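Local structure of intracellular exo-alpha-(1->5)-L-arabinofuranosidase (Bifidobacterium longum, 2Y2W) at residues W210-E215 with G232-V237; K273-L278 with Q323-N328. The protein hydrolyses terminal alpha-(1->5)-L-arabinofuranosyl bonds in arabinans, and is also active on wheat arabinoxylan, in plant cell wall degradation. All coordinates share one frame; numbering follows the deposited sequence.

Contact 1. Residues W210-E215 with G232-V237; sequences WCIGNE and GAVDKV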
loop_
_atom_site.group_PDB
_atom_site.type_symbol
_atom_site.label_atom_id
_atom_site.label_comp_id
_atom_site.label_asym_id
_atom_site.label_seq_id
_atom_site.Cartn_x
_atom_site.Cartn_y
_atom_site.Cartn_z
ATOM N N TRP D 210 -13.379 11.047 14.590
ATOM C CA TRP D 210 -13.108 9.956 13.657
ATOM C C TRP D 210 -12.045 9.011 14.201
ATOM O O TRP D 210 -11.031 9.454 14.744
ATOM C CB TRP D 210 -12.634 10.502 12.306
ATOM C CG TRP D 210 -13.656 11.288 11.544
ATOM C CD1 TRP D 210 -14.148 12.520 11.860
ATOM C CD2 TRP D 210 -14.290 10.907 10.315
ATOM N NE1 TRP D 210 -15.062 12.922 10.918
ATOM C CE2 TRP D 210 -15.165 11.953 9.958
ATOM C CE3 TRP D 210 -14.205 9.782 9.485
ATOM C CZ2 TRP D 210 -15.948 11.910 8.806
ATOM C CZ3 TRP D 210 -14.984 9.740 8.342
ATOM C CH2 TRP D 210 -15.846 10.798 8.012
ATOM N N CYS D 211 -12.278 7.712 14.040
ATOM C CA CYS D 211 -11.289 6.700 14.393
ATOM C C CYS D 211 -10.554 6.207 13.150
ATOM O O CYS D 211 -11.156 5.618 12.248
ATOM C CB CYS D 211 -11.944 5.529 15.127
ATOM S SG CYS D 211 -12.725 6.000 16.671
ATOM N N ILE D 212 -9.250 6.464 13.110
ATOM C CA ILE D 212 -8.424 6.063 11.982
ATOM C C ILE D 212 -8.010 4.600 12.148
ATOM O O ILE D 212 -6.969 4.287 12.736
ATOM C CB ILE D 212 -7.204 7.001 11.806
ATOM C CG1 ILE D 212 -7.666 8.462 11.785
ATOM C CG2 ILE D 212 -6.452 6.676 10.521
ATOM C CD1 ILE D 212 -6.606 9.461 12.165
ATOM N N GLY D 213 -8.854 3.711 11.633
ATOM C CA GLY D 213 -8.634 2.275 11.735
ATOM C C GLY D 213 -9.144 1.694 13.033
ATOM O O GLY D 213 -9.621 2.423 13.908
ATOM N N ASN D 214 -9.035 0.373 13.147
ATOM C CA ASN D 214 -9.420 -0.350 14.350
ATOM C C ASN D 214 -8.399 -1.417 14.726
ATOM O O ASN D 214 -7.937 -2.173 13.867
ATOM C CB ASN D 214 -10.785 -1.006 14.166
ATOM C CG ASN D 214 -11.232 -1.757 15.398
ATOM O OD1 ASN D 214 -11.721 -1.160 16.356
ATOM N ND2 ASN D 214 -11.061 -3.073 15.386
ATOM N N GLU D 215 -8.058 -1.463 16.015
ATOM C CA GLU D 215 -7.208 -2.506 16.605
ATOM C C GLU D 215 -6.128 -3.032 15.656
ATOM O O GLU D 215 -5.966 -4.243 15.485
ATOM C CB GLU D 215 -8.069 -3.662 17.139
ATOM C CG GLU D 215 -8.921 -3.308 18.360
ATOM C CD GLU D 215 -9.713 -4.491 18.902
ATOM O OE1 GLU D 215 -10.259 -5.275 18.097
ATOM O OE2 GLU D 215 -9.795 -4.634 20.140
ATOM N N GLY D 232 3.250 5.464 10.156
ATOM C CA GLY D 232 3.316 6.055 8.821
ATOM C C GLY D 232 1.949 6.274 8.194
ATOM O O GLY D 232 1.698 7.312 7.583
ATOM N N ALA D 233 1.062 5.296 8.360
ATOM C CA ALA D 233 -0.275 5.348 7.767
ATOM C C ALA D 233 -1.175 6.392 8.435
ATOM O O ALA D 233 -1.806 7.199 7.752
ATOM C CB ALA D 233 -0.925 3.974 7.798
ATOM N N VAL D 234 -1.222 6.375 9.767
ATOM C CA VAL D 234 -2.045 7.311 10.530
ATOM C C VAL D 234 -1.550 8.756 10.386
ATOM O O VAL D 234 -2.347 9.691 10.427
ATOM C CB VAL D 234 -2.192 6.886 12.028
ATOM C CG1 VAL D 234 -0.910 7.141 12.820
ATOM C CG2 VAL D 234 -3.372 7.589 12.681
ATOM N N ASP D 235 -0.244 8.930 10.196
ATOM C CA ASP D 235 0.328 10.251 9.951
ATOM C C ASP D 235 -0.180 10.828 8.634
ATOM O O ASP D 235 -0.519 12.010 8.567
ATOM C CB ASP D 235 1.861 10.194 9.958
ATOM C CG ASP D 235 2.505 11.550 9.681
ATOM O OD1 ASP D 235 1.985 12.588 10.151
ATOM O OD2 ASP D 235 3.546 11.573 8.991
ATOM N N LYS D 236 -0.230 9.990 7.599
ATOM C CA LYS D 236 -0.749 10.387 6.287
ATOM C C LYS D 236 -2.243 10.719 6.331
ATOM O O LYS D 236 -2.664 11.768 5.839
ATOM C CB LYS D 236 -0.482 9.298 5.241
ATOM C CG LYS D 236 0.978 9.171 4.819
ATOM C CD LYS D 236 1.208 7.928 3.960
ATOM C CE LYS D 236 2.695 7.657 3.743
ATOM N NZ LYS D 236 3.444 7.376 5.010
ATOM N N VAL D 237 -3.031 9.830 6.938
ATOM C CA VAL D 237 -4.489 9.981 6.990
ATOM C C VAL D 237 -4.934 11.139 7.892
ATOM O O VAL D 237 -5.811 11.919 7.512
ATOM C CB VAL D 237 -5.196 8.659 7.397
ATOM C CG1 VAL D 237 -6.710 8.832 7.420
ATOM C CG2 VAL D 237 -4.819 7.540 6.439
#

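Contact 2. Residues K273-L278 with Q323-N328; sequences KAYENL and QAREAN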
loop_
_atom_site.group_PDB
_atom_site.type_symbol
_atom_site.label_atom_id
_atom_site.label_comp_id
_atom_site.label_asym_id
_atom_site.label_seq_id
_atom_site.Cartn_x
_atom_site.Cartn_y
_atom_site.Cartn_z
ATOM N N LYS D 273 5.250 10.180 15.949
ATOM C CA LYS D 273 5.283 10.548 14.536
ATOM C C LYS D 273 4.068 11.374 14.117
ATOM O O LYS D 273 4.213 12.399 13.447
ATOM C CB LYS D 273 5.415 9.303 13.652
ATOM C CG LYS D 273 5.804 9.609 12.210
ATOM C CD LYS D 273 6.326 8.372 11.501
ATOM C CE LYS D 273 6.805 8.703 10.096
ATOM N NZ LYS D 273 7.372 7.507 9.407
ATOM N N ALA D 274 2.880 10.937 14.521
ATOM C CA ALA D 274 1.636 11.544 14.048
ATOM C C ALA D 274 1.067 12.605 14.994
ATOM O O ALA D 274 -0.072 13.046 14.818
ATOM C CB ALA D 274 0.604 10.464 13.769
ATOM N N TYR D 275 1.869 13.023 15.974
ATOM C CA TYR D 275 1.422 13.934 17.037
ATOM C C TYR D 275 0.593 15.130 16.567
ATOM O O TYR D 275 -0.528 15.330 17.040
ATOM C CB TYR D 275 2.609 14.410 17.893
ATOM C CG TYR D 275 2.266 15.560 18.817
ATOM C CD1 TYR D 275 1.485 15.359 19.955
ATOM C CD2 TYR D 275 2.712 16.853 18.543
ATOM C CE1 TYR D 275 1.161 16.417 20.797
ATOM C CE2 TYR D 275 2.392 17.915 19.375
ATOM C CZ TYR D 275 1.617 17.693 20.499
ATOM O OH TYR D 275 1.307 18.747 21.323
ATOM N N GLU D 276 1.148 15.912 15.645
ATOM C CA GLU D 276 0.555 17.189 15.233
ATOM C C GLU D 276 -0.921 17.144 14.826
ATOM O O GLU D 276 -1.680 18.056 15.160
ATOM C CB GLU D 276 1.389 17.854 14.128
ATOM C CG GLU D 276 2.371 18.918 14.641
ATOM C CD GLU D 276 1.683 20.118 15.311
ATOM O OE1 GLU D 276 0.497 20.398 15.009
ATOM O OE2 GLU D 276 2.335 20.785 16.145
ATOM N N ASN D 277 -1.324 16.089 14.120
ATOM C CA ASN D 277 -2.687 15.997 13.592
ATOM C C ASN D 277 -3.593 15.037 14.358
ATOM O O ASN D 277 -4.705 14.729 13.919
ATOM C CB ASN D 277 -2.654 15.644 12.104
ATOM C CG ASN D 277 -1.850 16.636 11.292
ATOM O OD1 ASN D 277 -0.819 16.290 10.720
ATOM N ND2 ASN D 277 -2.309 17.881 11.249
ATOM N N LEU D 278 -3.111 14.571 15.507
ATOM C CA LEU D 278 -3.891 13.686 16.363
ATOM C C LEU D 278 -4.432 14.424 17.576
ATOM O O LEU D 278 -3.849 15.411 18.035
ATOM C CB LEU D 278 -3.064 12.473 16.805
ATOM C CG LEU D 278 -2.761 11.397 15.757
ATOM C CD1 LEU D 278 -1.818 10.367 16.344
ATOM C CD2 LEU D 278 -4.036 10.735 15.237
ATOM N N GLN D 323 5.218 11.613 26.474
ATOM C CA GLN D 323 6.543 11.569 25.856
ATOM C C GLN D 323 6.515 11.909 24.370
ATOM O O GLN D 323 7.519 12.361 23.816
ATOM C CB GLN D 323 7.225 10.218 26.089
ATOM C CG GLN D 323 7.782 10.045 27.498
ATOM C CD GLN D 323 9.051 9.212 27.532
ATOM O OE1 GLN D 323 9.090 8.094 27.016
ATOM N NE2 GLN D 323 10.099 9.752 28.149
ATOM N N ALA D 324 5.358 11.707 23.741
ATOM C CA ALA D 324 5.162 12.068 22.339
ATOM C C ALA D 324 5.091 13.587 22.163
ATOM O O ALA D 324 5.675 14.134 21.226
ATOM C CB ALA D 324 3.914 11.400 21.786
ATOM N N ARG D 325 4.381 14.255 23.070
ATOM C CA ARG D 325 4.279 15.713 23.068
ATOM C C ARG D 325 5.647 16.372 23.268
ATOM O O ARG D 325 6.033 17.257 22.500
ATOM C CB ARG D 325 3.289 16.191 24.138
ATOM C CG ARG D 325 3.202 17.718 24.278
ATOM C CD ARG D 325 2.380 18.160 25.491
ATOM N NE ARG D 325 2.795 17.500 26.728
ATOM C CZ ARG D 325 3.793 17.905 27.510
ATOM N NH1 ARG D 325 4.504 18.980 27.199
ATOM N NH2 ARG D 325 4.082 17.224 28.612
ATOM N N GLU D 326 6.376 15.931 24.292
ATOM C CA GLU D 326 7.680 16.516 24.622
ATOM C C GLU D 326 8.783 16.173 23.613
ATOM O O GLU D 326 9.771 16.896 23.506
ATOM C CB GLU D 326 8.097 16.192 26.067
ATOM C CG GLU D 326 8.088 14.714 26.442
ATOM C CD GLU D 326 7.766 14.461 27.919
ATOM O OE1 GLU D 326 7.318 15.399 28.620
ATOM O OE2 GLU D 326 7.956 13.311 28.377
ATOM N N ALA D 327 8.600 15.082 22.870
ATOM C CA ALA D 327 9.484 14.737 21.753
ATOM C C ALA D 327 9.285 15.685 20.573
ATOM O O ALA D 327 10.210 15.912 19.788
ATOM C CB ALA D 327 9.260 13.300 21.318
ATOM N N ASN D 328 8.071 16.225 20.453
ATOM C CA ASN D 328 7.727 17.185 19.405
ATOM C C ASN D 328 7.663 18.632 19.908
ATOM O O ASN D 328 7.149 19.513 19.208
ATOM C CB ASN D 328 6.387 16.806 18.766
ATOM C CG ASN D 328 6.493 15.598 17.857
ATOM O OD1 ASN D 328 7.019 15.684 16.747
ATOM N ND2 ASN D 328 5.982 14.465 18.320
#

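Contact 1. Residues W210-E215 with G232-V237
Ile212, the last residue of strand 209-212, lies against helix 227-244 at Val234, with the two CA atoms 6.7 Å apart. Ile212 is also the centre of an inverse gamma turn, where the strand gives way to the loop carrying Asn214 and Glu215. The contact is purely apolar and rests on three buried side chains. Ile212 points at the helix and touches it with both branches. CD1 of Ile212 meets CG2 of Val234 at 3.8 Å, with the side chains roughly perpendicular. Ile212 CG2 is anti to the backbone N, and this directs it to Val237, whose CG1 it meets at 3.8 Å. The same Ile212 CG2 also lies 3.9 Å from Val234 CG2. One methyl of the strand is thus shared by two valines, one turn apart on the helix. Ile212 and Val237 run alongside each other, pointing opposite ways. Tyr230, earlier on the helix, is hydrogen-bonded through its OH to Ile212 O. On the barrel wall, strand 209-212 is joined by backbone hydrogen bonds to the parallel strands 162-167 and 249-252. Ile212 also packs on Leu250 and Val234 on Ala252, while Val237 reaches Ala177 of helix 174-185.

Contact 2. Residues K273-L278 with Q323-N328
This contact joins two neighbouring outer helices of the barrel near their C-terminal ends, where the chain leaves helix 265-274 and helix 307-327. Tyr275 carries it, pointing its side chain at the second helix. Its CG is anti to the backbone N (chi1 168°), which lays the ring along Arg325. Arg325 CA sits over one face of the ring, 4.2 Å from its centroid, in a CH-pi contact offset toward the rim. The aliphatic part of Arg325 runs alongside in the same direction, and its CG comes to 3.7 Å from Tyr275 OH. Asn328 passes the ring pointing the other way, its amide plane only 9° from the ring plane. Asn328 CB lies 3.7 Å from Tyr275 CD2, and Asn328 ND2 lies 3.4 Å from Tyr275 CB. That amide is fixed by hydrogen bonds from Asn328 ND2 to Ala324 O, at 2.9 Å, and to Thr272 O of helix 265-274. The phenol is held by Lys332, whose backbone O is hydrogen-bonded to Tyr275 OH and whose side chain makes a cation-pi contact with the ring. An alanine at Tyr275 is likely to open a gap beside Arg325 and Asn328 and leave Lys332 O without its phenol partner. The arrangement is helix-end packing in the outer layer of a (beta/alpha)8 barrel, with an aromatic ring laid against the neighbouring helix.

Contact 1 and contact 2 are neighbours in the helical layer of the barrel, with centres about 14 Å apart, and follow one another along the chain. They meet directly. Ala274 CB packs 3.8 Å from Val234 CG1, and Leu278 CD2 lies 4.1 Å from Val234 CG2, the methyl that also meets Ile212. Val234 belongs to contact 1 and thus also packs on residues 273-278, which in turn pack on helix 307-327 through Tyr275. The packing in both contacts lies away from the substrate site. Residues 210-215 nevertheless lead into it: Asn214 probably binds arabinofuranose and Glu215 is probably the catalytic proton donor/acceptor, both by analogy with related enzymes.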